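Local structure of putative beta-glucosidase (Bifidobacterium adolescentis, 5WAB) at residues K17-T21 with L274-A278; L20-A26 with N248-P253; I196-Y200 with D232-D236. The protein hydrolyses beta-glucosides as a member of glycoside hydrolase family 3, and may also release the terminal arabinopyranosyl unit of ginsenoside Rb2. All coordinates share one frame; numbering follows the deposited sequence.

Starting near the N terminus, helix 14-19 meets helix 271-292 in contact 1 and closes a loop of some 250 residues. The same run of chain, through the shared Leu20 and Thr21, continues into contact 2, where the loop after the helix lies along residues 248-253; this second closure falls within the first. Contact 3 closes a much shorter loop, with 31 residues between its segments, inside both, linking the end of strand 195-198 to the turn after strand 228-230. Contacts 1 and 2 touch through Asn248 and Met277, contacts 2 and 3 through Ala26 and Trp233. Together they tie the N-terminal run to the helices and strand ends of the family 3 N-terminal domain.

Contact 1 of 3, residues K17-T21 with L274-A278; sequences KASLT and LDRMA
The carbonyl O of Ala18 takes two donors from Thr21, the backbone N at 3.1 Å and the hydroxyl OG1 at 2.5 Å, and this double grip holds the turn at residues 18-21. Thr21 OG1 can reach back because it sits between its own N and carbonyl carbon (chi1 66°). That same rotation sends the methyl CG2 against Leu274 CD1, 3.9 Å away, with the two side chains crossing at about a right angle. Farther out, Lys17 stretches fully beyond CG, and its NZ meets Asp275 OD1 at 2.7 Å in a salt bridge, arriving on the syn side of the carboxylate oxygen. The last two methylenes before NZ, CD and CE, also pass close to this oxygen. Next to the ion pair the two segments come close: Ala278 CB lies 3.6 Å from Lys17 O, and Leu20 CD1 is 3.7 Å from Ala278 O. The small alanine lets the backbones approach. Around this interface, Ile260 and Val261 of helix 257-265 cover Ala18, while Leu243 of helix 239-245 packs on Thr21, Leu274 and Met277, making a junction of four helices.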
ATOM      1  N   LYS A  17      25.349 -25.295  -7.444  1.00 21.22           N
ATOM      2  CA  LYS A  17      23.927 -25.236  -7.126  1.00 21.58           C
ATOM      3  C   LYS A  17      23.693 -24.577  -5.774  1.00 20.53           C
ATOM      4  O   LYS A  17      22.849 -23.681  -5.642  1.00 20.96           O
ATOM      5  CB  LYS A  17      23.329 -26.642  -7.123  1.00 22.34           C
ATOM      6  CG  LYS A  17      23.254 -27.321  -8.464  1.00 23.33           C
ATOM      7  CD  LYS A  17      22.604 -28.684  -8.293  1.00 23.40           C
ATOM      8  CE  LYS A  17      22.642 -29.484  -9.564  1.00 23.92           C
ATOM      9  NZ  LYS A  17      22.056 -30.837  -9.365  1.00 26.53           N
ATOM     10  N   ALA A  18      24.439 -25.011  -4.753  1.00 19.62           N
ATOM     11  CA  ALA A  18      24.253 -24.467  -3.413  1.00 19.80           C
ATOM     12  C   ALA A  18      24.635 -22.998  -3.336  1.00 21.50           C
ATOM     13  O   ALA A  18      24.023 -22.245  -2.570  1.00 24.18           O
ATOM     14  CB  ALA A  18      25.053 -25.276  -2.394  1.00 19.93           C
ATOM     15  N   SER A  19      25.630 -22.561  -4.115  1.00 20.29           N
ATOM     16  CA  SER A  19      26.013 -21.155  -4.050  1.00 19.00           C
ATOM     17  C   SER A  19      24.887 -20.257  -4.541  1.00 17.90           C
ATOM     18  O   SER A  19      24.736 -19.132  -4.055  1.00 16.16           O
ATOM     19  CB  SER A  19      27.291 -20.893  -4.854  1.00 19.06           C
ATOM     20  OG  SER A  19      27.091 -21.087  -6.241  1.00 20.91           O
ATOM     21  N   LEU A  20      24.080 -20.739  -5.489  1.00 16.45           N
ATOM     22  CA  LEU A  20      22.991 -19.929  -6.017  1.00 15.51           C
ATOM     23  C   LEU A  20      21.926 -19.626  -4.971  1.00 15.33           C
ATOM     24  O   LEU A  20      21.139 -18.693  -5.162  1.00 13.89           O
ATOM     25  CB  LEU A  20      22.343 -20.634  -7.208  1.00 12.31           C
ATOM     26  CG  LEU A  20      23.142 -20.725  -8.502  1.00 11.54           C
ATOM     27  CD1 LEU A  20      22.295 -21.426  -9.541  1.00 11.28           C
ATOM     28  CD2 LEU A  20      23.565 -19.351  -8.995  1.00 10.71           C
ATOM     29  N   THR A  21      21.884 -20.386  -3.879  1.00 16.04           N
ATOM     30  CA  THR A  21      20.858 -20.220  -2.861  1.00 16.46           C
ATOM     31  C   THR A  21      21.190 -19.115  -1.861  1.00 18.30           C
ATOM     32  O   THR A  21      20.503 -18.998  -0.834  1.00 21.06           O
ATOM     33  CB  THR A  21      20.621 -21.552  -2.143  1.00 16.44           C
ATOM     34  OG1 THR A  21      21.787 -21.921  -1.399  1.00 17.58           O
ATOM     35  CG2 THR A  21      20.339 -22.636  -3.171  1.00 16.36           C
ATOM     36  N   LEU A 274      16.767 -29.048  -3.843  1.00 25.05           N
ATOM     37  CA  LEU A 274      17.847 -28.126  -4.182  1.00 24.00           C
ATOM     38  C   LEU A 274      17.813 -27.760  -5.659  1.00 24.21           C
ATOM     39  O   LEU A 274      18.046 -26.601  -6.024  1.00 21.27           O
ATOM     40  CB  LEU A 274      19.197 -28.737  -3.818  1.00 19.19           C
ATOM     41  CG  LEU A 274      20.415 -27.874  -4.157  1.00 19.67           C
ATOM     42  CD1 LEU A 274      20.300 -26.490  -3.547  1.00 19.45           C
ATOM     43  CD2 LEU A 274      21.685 -28.557  -3.700  1.00 20.63           C
ATOM     44  N   ASP A 275      17.538 -28.738  -6.528  1.00 25.85           N
ATOM     45  CA  ASP A 275      17.423 -28.445  -7.952  1.00 26.21           C
ATOM     46  C   ASP A 275      16.301 -27.448  -8.219  1.00 24.22           C
ATOM     47  O   ASP A 275      16.483 -26.499  -8.987  1.00 24.52           O
ATOM     48  CB  ASP A 275      17.217 -29.740  -8.738  1.00 28.14           C
ATOM     49  CG  ASP A 275      18.521 -30.487  -8.979  1.00 33.63           C
ATOM     50  OD1 ASP A 275      19.582 -29.962  -8.586  1.00 32.60           O
ATOM     51  OD2 ASP A 275      18.490 -31.606  -9.536  1.00 35.08           O
ATOM     52  N   ARG A 276      15.146 -27.628  -7.573  1.00 22.64           N
ATOM     53  CA  ARG A 276      14.040 -26.690  -7.753  1.00 22.69           C
ATOM     54  C   ARG A 276      14.426 -25.294  -7.281  1.00 21.36           C
ATOM     55  O   ARG A 276      14.214 -24.304  -7.991  1.00 21.48           O
ATOM     56  CB  ARG A 276      12.799 -27.189  -7.007  1.00 23.78           C
ATOM     57  CG  ARG A 276      11.982 -28.211  -7.777  1.00 27.58           C
ATOM     58  CD  ARG A 276      10.755 -28.675  -7.008  1.00 29.24           C
ATOM     59  NE  ARG A 276      11.150 -29.389  -5.793  1.00 31.90           N
ATOM     60  CZ  ARG A 276      10.361 -30.202  -5.095  1.00 33.71           C
ATOM     61  NH1 ARG A 276       9.113 -30.429  -5.488  1.00 35.13           N
ATOM     62  NH2 ARG A 276      10.822 -30.795  -4.000  1.00 32.59           N
ATOM     63  N   MET A 277      15.019 -25.200  -6.088  1.00 20.46           N
ATOM     64  CA  MET A 277      15.392 -23.902  -5.535  1.00 19.08           C
ATOM     65  C   MET A 277      16.463 -23.215  -6.370  1.00 19.61           C
ATOM     66  O   MET A 277      16.362 -22.014  -6.645  1.00 17.74           O
ATOM     67  CB  MET A 277      15.864 -24.078  -4.093  1.00 16.45           C
ATOM     68  CG  MET A 277      14.761 -24.449  -3.119  1.00 19.39           C
ATOM     69  SD  MET A 277      13.547 -23.114  -2.934  1.00 19.99           S
ATOM     70  CE  MET A 277      12.215 -23.639  -4.007  1.00 20.04           C
ATOM     71  N   ALA A 278      17.492 -23.962  -6.791  1.00 21.66           N
ATOM     72  CA  ALA A 278      18.593 -23.371  -7.548  1.00 20.01           C
ATOM     73  C   ALA A 278      18.190 -23.063  -8.984  1.00 22.74           C
ATOM     74  O   ALA A 278      18.624 -22.055  -9.553  1.00 23.53           O
ATOM     75  CB  ALA A 278      19.805 -24.303  -7.525  1.00 20.54           C
TER

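Contact 2 of 3, residues L20-A26 with N248-P253; sequences LTSGGDA and NLEMPP
Asn248 meets Thr21 through its backbone: the carbonyl O lies 3.1 Å from Thr21 CA in a CA-H...O contact, while its amide side chain is turned elsewhere, to Val229 N and Met277 O. Next, Leu249 holds CG anti to its backbone N (chi1 -175°), which carries CD1 to within 3.5 Å of Gly23 N and close to Leu20 O. Glu250 pairs with Ser22 in the contact's single beta bridge. Its N donates to Thr21 O at 2.8 Å, coming from well above the carbonyl plane (37° out of it), and its O takes Gly23 N at 3.1 Å in an almost linear C=O...N line. The two bonds, to the residues before and after Ser22, make it a parallel bridge. Beyond it, the carboxylate of Glu250 passes alongside Ser22 CB and finds its firm partner in the hydroxyl of Ser254; Ser22 OG itself bonds Asp257. Met251 is bent at both chi2 and chi3, so SD lies 3.5 Å from Gly23 CA and CE ends close to the carbonyl oxygens of both Asp25 and Ala26. Gly23, having no side chain, lets the sulfur come this close. The peptide before Pro252 is cis, and Pro252 CB packs on Ala26 CB at 3.8 Å. Pro253 then pushes its ring into the bend of the other loop, with CB 3.2 Å from Gly23 O and CD 3.2 Å from Asp25 O. Backbone bonds from Leu249 to Val229 and Ser231, and from Met251 to Gly234, set this run beside strand 228-230, so residues 249-251 lie between that strand and the N-terminal loop, with helix 271-292 packing on Leu249 and helix 239-245 on Ser22.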
ATOM      1  N   LEU A  20      24.080 -20.739  -5.489  1.00 16.45           N
ATOM      2  CA  LEU A  20      22.991 -19.929  -6.017  1.00 15.51           C
ATOM      3  C   LEU A  20      21.926 -19.626  -4.971  1.00 15.33           C
ATOM      4  O   LEU A  20      21.139 -18.693  -5.162  1.00 13.89           O
ATOM      5  CB  LEU A  20      22.343 -20.634  -7.208  1.00 12.31           C
ATOM      6  CG  LEU A  20      23.142 -20.725  -8.502  1.00 11.54           C
ATOM      7  CD1 LEU A  20      22.295 -21.426  -9.541  1.00 11.28           C
ATOM      8  CD2 LEU A  20      23.565 -19.351  -8.995  1.00 10.71           C
ATOM      9  N   THR A  21      21.884 -20.386  -3.879  1.00 16.04           N
ATOM     10  CA  THR A  21      20.858 -20.220  -2.861  1.00 16.46           C
ATOM     11  C   THR A  21      21.190 -19.115  -1.861  1.00 18.30           C
ATOM     12  O   THR A  21      20.503 -18.998  -0.834  1.00 21.06           O
ATOM     13  CB  THR A  21      20.621 -21.552  -2.143  1.00 16.44           C
ATOM     14  OG1 THR A  21      21.787 -21.921  -1.399  1.00 17.58           O
ATOM     15  CG2 THR A  21      20.339 -22.636  -3.171  1.00 16.36           C
ATOM     16  N   SER A  22      22.219 -18.317  -2.142  1.00 36.48           N
ATOM     17  CA  SER A  22      22.552 -17.135  -1.360  1.00 34.73           C
ATOM     18  C   SER A  22      23.316 -16.179  -2.262  1.00 33.29           C
ATOM     19  O   SER A  22      24.081 -16.604  -3.128  1.00 33.15           O
ATOM     20  CB  SER A  22      23.382 -17.477  -0.120  1.00 34.06           C
ATOM     21  OG  SER A  22      24.667 -17.933  -0.493  1.00 33.25           O
ATOM     22  N   GLY A  23      23.106 -14.884  -2.041  1.00 32.76           N
ATOM     23  CA  GLY A  23      23.672 -13.884  -2.926  1.00 30.78           C
ATOM     24  C   GLY A  23      25.188 -13.901  -2.940  1.00 30.64           C
ATOM     25  O   GLY A  23      25.850 -14.473  -2.071  1.00 24.35           O
ATOM     26  N   GLY A  24      25.742 -13.258  -3.969  1.00 29.59           N
ATOM     27  CA  GLY A  24      27.186 -13.091  -4.029  1.00 29.67           C
ATOM     28  C   GLY A  24      27.697 -12.173  -2.936  1.00 30.05           C
ATOM     29  O   GLY A  24      28.670 -12.489  -2.246  1.00 29.91           O
ATOM     30  N   ASP A  25      27.056 -11.022  -2.767  1.00 30.32           N
ATOM     31  CA  ASP A  25      27.279 -10.178  -1.597  1.00 31.09           C
ATOM     32  C   ASP A  25      25.914  -9.664  -1.150  1.00 30.92           C
ATOM     33  O   ASP A  25      24.869 -10.189  -1.550  1.00 30.26           O
ATOM     34  CB  ASP A  25      28.301  -9.068  -1.895  1.00 32.97           C
ATOM     35  CG  ASP A  25      27.826  -8.075  -2.947  1.00 33.09           C
ATOM     36  OD1 ASP A  25      26.686  -8.188  -3.439  1.00 32.84           O
ATOM     37  OD2 ASP A  25      28.615  -7.169  -3.288  1.00 33.86           O
ATOM     38  N   ALA A  26      25.910  -8.618  -0.322  1.00 31.53           N
ATOM     39  CA  ALA A  26      24.663  -8.096   0.225  1.00 31.68           C
ATOM     40  C   ALA A  26      23.770  -7.444  -0.823  1.00 29.82           C
ATOM     41  O   ALA A  26      22.639  -7.072  -0.494  1.00 28.75           O
ATOM     42  CB  ALA A  26      24.958  -7.084   1.337  1.00 32.86           C
ATOM     43  N   ASN A 248      14.346 -19.642  -1.781  1.00 17.72           N
ATOM     44  CA  ASN A 248      15.390 -19.857  -2.774  1.00 16.03           C
ATOM     45  C   ASN A 248      16.701 -19.176  -2.408  1.00 18.51           C
ATOM     46  O   ASN A 248      17.773 -19.712  -2.702  1.00 21.67           O
ATOM     47  CB  ASN A 248      14.927 -19.361  -4.137  1.00 14.93           C
ATOM     48  CG  ASN A 248      13.646 -20.019  -4.579  1.00 15.59           C
ATOM     49  OD1 ASN A 248      12.566 -19.712  -4.066  1.00 15.37           O
ATOM     50  ND2 ASN A 248      13.753 -20.944  -5.525  1.00 15.46           N
ATOM     51  N   LEU A 249      16.649 -18.004  -1.785  1.00 16.58           N
ATOM     52  CA  LEU A 249      17.809 -17.122  -1.734  1.00 18.10           C
ATOM     53  C   LEU A 249      17.977 -16.538  -0.339  1.00 20.00           C
ATOM     54  O   LEU A 249      17.082 -15.846   0.162  1.00 19.65           O
ATOM     55  CB  LEU A 249      17.665 -16.000  -2.766  1.00 16.35           C
ATOM     56  CG  LEU A 249      18.825 -15.021  -2.951  1.00 18.38           C
ATOM     57  CD1 LEU A 249      20.037 -15.686  -3.593  1.00 18.13           C
ATOM     58  CD2 LEU A 249      18.365 -13.824  -3.766  1.00 17.93           C
ATOM     59  N   GLU A 250      19.147 -16.767   0.256  1.00 20.86           N
ATOM     60  CA  GLU A 250      19.532 -16.102   1.494  1.00 20.38           C
ATOM     61  C   GLU A 250      20.191 -14.774   1.156  1.00 21.60           C
ATOM     62  O   GLU A 250      21.112 -14.724   0.333  1.00 21.78           O
ATOM     63  CB  GLU A 250      20.498 -16.957   2.316  1.00 19.76           C
ATOM     64  CG  GLU A 250      20.960 -16.277   3.607  1.00 20.16           C
ATOM     65  CD  GLU A 250      22.334 -16.738   4.090  1.00 21.56           C
ATOM     66  OE1 GLU A 250      23.185 -17.088   3.246  1.00 21.33           O
ATOM     67  OE2 GLU A 250      22.569 -16.742   5.319  1.00 21.39           O
ATOM     68  N   MET A 251      19.709 -13.699   1.782  1.00 21.00           N
ATOM     69  CA  MET A 251      20.300 -12.378   1.635  1.00 21.89           C
ATOM     70  C   MET A 251      20.344 -11.715   3.008  1.00 23.69           C
ATOM     71  O   MET A 251      19.349 -11.772   3.752  1.00 25.22           O
ATOM     72  CB  MET A 251      19.513 -11.514   0.647  1.00 21.06           C
ATOM     73  CG  MET A 251      19.548 -12.020  -0.784  1.00 20.63           C
ATOM     74  SD  MET A 251      21.152 -11.887  -1.585  1.00 21.16           S
ATOM     75  CE  MET A 251      21.360 -10.108  -1.670  1.00 20.26           C
ATOM     76  N   PRO A 252      21.478 -11.119   3.395  1.00 24.53           N
ATOM     77  CA  PRO A 252      22.730 -11.177   2.641  1.00 25.35           C
ATOM     78  C   PRO A 252      23.406 -12.515   2.898  1.00 24.94           C
ATOM     79  O   PRO A 252      22.984 -13.224   3.812  1.00 25.21           O
ATOM     80  CB  PRO A 252      23.535 -10.010   3.216  1.00 27.62           C
ATOM     81  CG  PRO A 252      23.088  -9.935   4.633  1.00 23.71           C
ATOM     82  CD  PRO A 252      21.617 -10.310   4.620  1.00 25.50           C
ATOM     83  N   PRO A 253      24.398 -12.878   2.091  1.00 23.95           N
ATOM     84  CA  PRO A 253      25.082 -14.157   2.310  1.00 24.62           C
ATOM     85  C   PRO A 253      25.839 -14.159   3.631  1.00 26.26           C
ATOM     86  O   PRO A 253      26.660 -13.280   3.902  1.00 26.84           O
ATOM     87  CB  PRO A 253      26.035 -14.259   1.113  1.00 25.25           C
ATOM     88  CG  PRO A 253      26.248 -12.839   0.686  1.00 23.11           C
ATOM     89  CD  PRO A 253      24.937 -12.156   0.928  1.00 22.42           C
TER

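Contact 3 of 3, residues I196-Y200 with D232-D236; sequences IMCSY and DWGAD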
ATOM      1  N   ILE A 196       9.856 -12.671  -4.530  1.00 17.27           N
ATOM      2  CA  ILE A 196       9.086 -12.327  -3.342  1.00 14.44           C
ATOM      3  C   ILE A 196      10.048 -12.287  -2.164  1.00 15.75           C
ATOM      4  O   ILE A 196      10.957 -13.117  -2.072  1.00 14.81           O
ATOM      5  CB  ILE A 196       7.952 -13.341  -3.090  1.00 14.91           C
ATOM      6  CG1 ILE A 196       6.841 -13.159  -4.126  1.00 14.69           C
ATOM      7  CG2 ILE A 196       7.397 -13.208  -1.668  1.00 15.21           C
ATOM      8  CD1 ILE A 196       5.652 -14.045  -3.890  1.00 12.63           C
ATOM      9  N   MET A 197       9.868 -11.310  -1.275  1.00 15.95           N
ATOM     10  CA  MET A 197      10.663 -11.203  -0.057  1.00 16.26           C
ATOM     11  C   MET A 197       9.808 -11.600   1.137  1.00 17.24           C
ATOM     12  O   MET A 197       8.738 -11.022   1.356  1.00 17.75           O
ATOM     13  CB  MET A 197      11.201  -9.788   0.141  1.00 15.08           C
ATOM     14  CG  MET A 197      12.052  -9.647   1.399  1.00 17.67           C
ATOM     15  SD  MET A 197      12.790  -8.014   1.599  1.00 20.71           S
ATOM     16  CE  MET A 197      13.314  -7.672  -0.079  1.00 20.42           C
ATOM     17  N   CYS A 198      10.284 -12.568   1.910  1.00 18.91           N
ATOM     18  CA  CYS A 198       9.572 -12.968   3.109  1.00 20.13           C
ATOM     19  C   CYS A 198       9.867 -11.985   4.239  1.00 20.58           C
ATOM     20  O   CYS A 198      10.839 -11.228   4.202  1.00 21.56           O
ATOM     21  CB  CYS A 198       9.966 -14.386   3.527  1.00 21.73           C
ATOM     22  SG  CYS A 198      11.496 -14.468   4.489  1.00 24.11           S
ATOM     23  N   SER A 199       9.014 -12.012   5.258  1.00 21.38           N
ATOM     24  CA  SER A 199       9.121 -11.097   6.385  1.00 23.05           C
ATOM     25  C   SER A 199      10.042 -11.662   7.467  1.00 23.35           C
ATOM     26  O   SER A 199      10.345 -12.855   7.503  1.00 23.50           O
ATOM     27  CB  SER A 199       7.739 -10.808   6.972  1.00 22.78           C
ATOM     28  OG  SER A 199       7.124 -12.005   7.416  1.00 23.00           O
ATOM     29  N   TYR A 200      10.475 -10.772   8.367  1.00 24.07           N
ATOM     30  CA  TYR A 200      11.309 -11.185   9.492  1.00 23.82           C
ATOM     31  C   TYR A 200      10.523 -11.966  10.533  1.00 23.57           C
ATOM     32  O   TYR A 200      11.096 -12.818  11.222  1.00 24.61           O
ATOM     33  CB  TYR A 200      11.926  -9.971  10.185  1.00 26.26           C
ATOM     34  CG  TYR A 200      13.101  -9.317   9.499  1.00 28.44           C
ATOM     35  CD1 TYR A 200      14.332  -9.952   9.433  1.00 29.72           C
ATOM     36  CD2 TYR A 200      12.990  -8.042   8.960  1.00 28.82           C
ATOM     37  CE1 TYR A 200      15.415  -9.345   8.825  1.00 30.98           C
ATOM     38  CE2 TYR A 200      14.062  -7.427   8.355  1.00 29.92           C
ATOM     39  CZ  TYR A 200      15.273  -8.081   8.287  1.00 31.31           C
ATOM     40  OH  TYR A 200      16.345  -7.469   7.680  1.00 33.28           O
ATOM     41  N   ASP A 232      14.314 -11.464   3.868  1.00 24.35           N
ATOM     42  CA  ASP A 232      14.771 -10.155   4.289  1.00 25.73           C
ATOM     43  C   ASP A 232      16.165 -10.280   4.901  1.00 25.15           C
ATOM     44  O   ASP A 232      16.606 -11.363   5.301  1.00 21.98           O
ATOM     45  CB  ASP A 232      13.783  -9.536   5.279  1.00 28.21           C
ATOM     46  CG  ASP A 232      13.731  -8.024   5.181  1.00 30.76           C
ATOM     47  OD1 ASP A 232      14.736  -7.418   4.751  1.00 32.63           O
ATOM     48  OD2 ASP A 232      12.680  -7.439   5.520  1.00 31.66           O
ATOM     49  N   TRP A 233      16.861  -9.152   4.986  1.00 26.25           N
ATOM     50  CA  TRP A 233      18.280  -9.177   5.313  1.00 26.35           C
ATOM     51  C   TRP A 233      18.471  -9.639   6.750  1.00 26.94           C
ATOM     52  O   TRP A 233      18.196  -8.898   7.701  1.00 27.45           O
ATOM     53  CB  TRP A 233      18.906  -7.807   5.070  1.00 27.16           C
ATOM     54  CG  TRP A 233      19.408  -7.603   3.656  1.00 27.53           C
ATOM     55  CD1 TRP A 233      20.655  -7.175   3.293  1.00 29.08           C
ATOM     56  CD2 TRP A 233      18.699  -7.841   2.429  1.00 25.62           C
ATOM     57  NE1 TRP A 233      20.761  -7.120   1.928  1.00 28.14           N
ATOM     58  CE2 TRP A 233      19.577  -7.526   1.374  1.00 25.97           C
ATOM     59  CE3 TRP A 233      17.408  -8.279   2.122  1.00 25.73           C
ATOM     60  CZ2 TRP A 233      19.208  -7.633   0.041  1.00 26.15           C
ATOM     61  CZ3 TRP A 233      17.046  -8.393   0.796  1.00 24.90           C
ATOM     62  CH2 TRP A 233      17.941  -8.065  -0.228  1.00 26.16           C
ATOM     63  N   GLY A 234      18.934 -10.880   6.901  1.00 26.96           N
ATOM     64  CA  GLY A 234      19.085 -11.508   8.190  1.00 26.98           C
ATOM     65  C   GLY A 234      17.943 -12.412   8.593  1.00 27.17           C
ATOM     66  O   GLY A 234      18.012 -13.019   9.667  1.00 28.12           O
ATOM     67  N   ALA A 235      16.894 -12.519   7.768  1.00 27.17           N
ATOM     68  CA  ALA A 235      15.711 -13.292   8.134  1.00 25.93           C
ATOM     69  C   ALA A 235      15.913 -14.798   8.021  1.00 26.19           C
ATOM     70  O   ALA A 235      15.103 -15.557   8.561  1.00 26.24           O
ATOM     71  CB  ALA A 235      14.520 -12.876   7.272  1.00 24.40           C
ATOM     72  N   ASP A 236      16.959 -15.245   7.329  1.00 26.60           N
ATOM     73  CA  ASP A 236      17.251 -16.665   7.178  1.00 27.37           C
ATOM     74  C   ASP A 236      18.092 -17.097   8.375  1.00 28.41           C
ATOM     75  O   ASP A 236      19.265 -16.724   8.485  1.00 29.01           O
ATOM     76  CB  ASP A 236      17.974 -16.927   5.859  1.00 27.86           C
ATOM     77  CG  ASP A 236      18.092 -18.407   5.531  1.00 27.93           C
ATOM     78  OD1 ASP A 236      17.988 -19.251   6.452  1.00 27.35           O
ATOM     79  OD2 ASP A 236      18.298 -18.726   4.338  1.00 28.72           O
TER
HETATM   80  O   HOH W   1      10.175  -8.373   7.242  1.00 17.22           O
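At the end of the parallel strands of the N-terminal domain, the turn after strand 228-230 carries the Ser-Asp-Trp signature of glycoside hydrolase family 3, and Tyr200, just past strand 195-198, packs its ring against it. A type II beta turn runs from Asp232 to Ala235, closed by Ala235 N bonding Asp232 O; Gly234 takes the position with positive phi (97°). Asp232 CB sits over one face of the Tyr200 ring, 3.7 Å from its centroid, in a CH-pi contact. The carboxylate stacks on the same ring with the planes 20° apart, and OD2 comes 3.2 Å from CE2 of Tyr200. The other oxygen, OD1, receives Trp233 N at 2.8 Å on its anti side. Trp233 O lies at the edge of the Tyr200 ring, in its plane, and accepts from its hydroxyl, although the modelled length is implausibly short and should be doubted. Ala235 CB touches Tyr200 CD1 at 3.6 Å. A water joins the pieces, accepting from Tyr200 N at 2.7 Å and donating to Asp232 OD2. From the strand, Met197 keeps CG anti to its N (chi1 -179°), which brings SD to 3.7 Å from Asp232 CG, while CE reaches Trp233 CZ3. An alanine in place of Asp232 takes away the acceptor of the Trp233 amide and of the water, and would probably leave the water poorly held and part of the Tyr200 ring face, around CE2, without the group stacked on it. A glycerol bound about 3 Å from the Asp232 side chain may mark a pocket here. The stacked ring, the amide and the water together restrict the rotation of the carboxylate; by its place in the Ser-Asp-Trp signature, Asp232 is probably the family 3 nucleophile.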